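Side-chain contact in cellobiose 2-epimerase (Caldibacillus thermoamylovorans, PDB 5ZHB), which probably interconverts cellobiose and its C2 epimer, as an isomerase of the N-acylglucosamine 2-epimerase family with an (alpha/alpha)6-barrel fold: residues E7-N10 / E11-H15. Numbering follows the deposited sequence.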
loop_
_atom_site.group_PDB
_atom_site.type_symbol
_atom_site.label_atom_id
_atom_site.label_comp_id
_atom_site.label_asym_id
_atom_site.label_seq_id
_atom_site.Cartn_x
_atom_site.Cartn_y
_atom_site.Cartn_z
ATOM N N GLU A 7 19.329 2.294 11.808
ATOM C CA GLU A 7 18.497 1.319 12.493
ATOM C C GLU A 7 17.420 0.756 11.560
ATOM O O GLU A 7 17.082 -0.429 11.656
ATOM C CB GLU A 7 17.866 1.912 13.744
ATOM C CG GLU A 7 18.873 2.031 14.882
ATOM C CD GLU A 7 18.229 2.300 16.222
ATOM O OE1 GLU A 7 16.983 2.311 16.323
ATOM O OE2 GLU A 7 19.006 2.505 17.182
ATOM N N PHE A 8 16.913 1.584 10.646
ATOM C CA PHE A 8 15.876 1.123 9.717
ATOM C C PHE A 8 16.477 0.201 8.660
ATOM O O PHE A 8 15.908 -0.839 8.304
ATOM C CB PHE A 8 15.220 2.289 8.980
ATOM C CG PHE A 8 14.599 3.371 9.848
ATOM C CD1 PHE A 8 14.268 3.140 11.179
ATOM C CD2 PHE A 8 14.339 4.629 9.315
ATOM C CE1 PHE A 8 13.684 4.146 11.941
ATOM C CE2 PHE A 8 13.753 5.631 10.081
ATOM C CZ PHE A 8 13.427 5.388 11.391
ATOM N N ARG A 9 17.627 0.600 8.131
ATOM C CA ARG A 9 18.338 -0.206 7.155
ATOM C C ARG A 9 18.758 -1.556 7.735
ATOM O O ARG A 9 18.678 -2.554 7.037
ATOM C CB ARG A 9 19.597 0.535 6.701
ATOM C CG ARG A 9 20.253 -0.071 5.475
ATOM C CD ARG A 9 21.565 0.677 5.211
ATOM N NE ARG A 9 22.268 0.083 4.074
ATOM C CZ ARG A 9 22.776 0.746 3.037
ATOM N NH1 ARG A 9 22.648 2.062 2.940
ATOM N NH2 ARG A 9 23.407 0.078 2.085
ATOM N N ASN A 10 19.266 -1.571 8.977
ATOM C CA ASN A 10 19.583 -2.806 9.673
ATOM C C ASN A 10 18.331 -3.685 9.773
ATOM O O ASN A 10 18.400 -4.886 9.519
ATOM C CB ASN A 10 20.201 -2.492 11.024
ATOM C CG ASN A 10 20.413 -3.713 11.879
ATOM O OD1 ASN A 10 19.743 -3.891 12.908
ATOM N ND2 ASN A 10 21.315 -4.576 11.456
ATOM N N GLU A 11 17.201 -3.085 10.160
ATOM C CA GLU A 11 15.949 -3.828 10.313
ATOM C C GLU A 11 15.582 -4.437 8.970
ATOM O O GLU A 11 15.267 -5.640 8.893
ATOM C CB GLU A 11 14.839 -2.996 10.969
ATOM C CG GLU A 11 13.478 -3.691 11.053
ATOM C CD GLU A 11 13.436 -5.011 11.821
ATOM O OE1 GLU A 11 14.338 -5.237 12.655
ATOM O OE2 GLU A 11 12.519 -5.826 11.582
ATOM N N LEU A 12 15.718 -3.644 7.913
ATOM C CA LEU A 12 15.334 -4.084 6.583
ATOM C C LEU A 12 16.198 -5.261 6.125
ATOM O O LEU A 12 15.674 -6.287 5.719
ATOM C CB LEU A 12 15.429 -2.938 5.592
ATOM C CG LEU A 12 15.146 -3.295 4.134
ATOM C CD1 LEU A 12 13.738 -3.860 3.988
ATOM C CD2 LEU A 12 15.345 -2.071 3.286
ATOM N N GLU A 13 17.517 -5.075 6.158
ATOM C CA GLU A 13 18.453 -5.998 5.523
ATOM C C GLU A 13 18.712 -7.221 6.398
ATOM O O GLU A 13 19.003 -8.276 5.863
ATOM C CB GLU A 13 19.744 -5.249 5.194
ATOM C CG GLU A 13 19.534 -4.190 4.120
ATOM C CD GLU A 13 20.780 -3.749 3.370
ATOM O OE1 GLU A 13 21.538 -2.944 3.953
ATOM O OE2 GLU A 13 20.980 -4.224 2.216
ATOM N N THR A 14 18.606 -7.112 7.727
ATOM C CA THR A 14 18.966 -8.248 8.570
ATOM C C THR A 14 17.742 -8.995 9.099
ATOM O O THR A 14 17.915 -10.093 9.607
ATOM C CB THR A 14 19.903 -7.865 9.726
ATOM O OG1 THR A 14 19.176 -7.181 10.735
ATOM C CG2 THR A 14 21.107 -7.055 9.279
ATOM N N HIS A 15 16.518 -8.418 9.026
ATOM C CA HIS A 15 15.357 -9.054 9.641
ATOM C C HIS A 15 14.257 -9.208 8.584
ATOM O O HIS A 15 13.836 -10.333 8.310
ATOM C CB HIS A 15 14.963 -8.303 10.918
ATOM C CG HIS A 15 13.903 -8.948 11.746
ATOM N ND1 HIS A 15 13.885 -10.295 12.041
ATOM C CD2 HIS A 15 12.856 -8.416 12.383
ATOM C CE1 HIS A 15 12.831 -10.547 12.809
ATOM N NE2 HIS A 15 12.205 -9.406 13.031
#
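Arg-9 and Glu-13 form an i to i+4 salt bridge one turn apart on helix 2-21, their side chains running alongside each other in the same direction. With CG anti to the backbone N (chi1 -168°) and the chain extended as far as NE, Arg-9 presents the edge of its guanidinium: NE donates to OE1 of Glu-13 at 3.1 Å, meeting that oxygen from above the carboxylate plane. The guanidinium and carboxylate planes lie 57° apart, and NE makes the one bond to OE1. OE2 of Glu-13 makes a salt bridge to Lys-68 and a hydrogen bond to Tyr-71. OE1 of Glu-13 would probably lose its cationic mate if an alanine replaced Arg-9, and the packing against Ile-385 and part of that on Leu-66 would go too.

A second i to i+4 pair uses the backbone. The carbonyl O of Asn-10 accepts from Thr-14 twice, from N at 2.9 Å and from OG1 at 2.7 Å, the two donors reaching it from opposite faces of the carbonyl plane. CG2 of Thr-14 touches ND2 of Asn-10 at 3.3 Å.

Regular helical bonds join Leu-12 N to Phe-8 O (2.8 Å) and Glu-13 N to Arg-9 O (2.9 Å). On the buried side Phe-8 packs edge-to-face with Trp-336 and Phe-384, while Leu-12 seats helix 2-21 against helices 49-66 and 375-387, consistent with the family's (alpha/alpha)6-barrel.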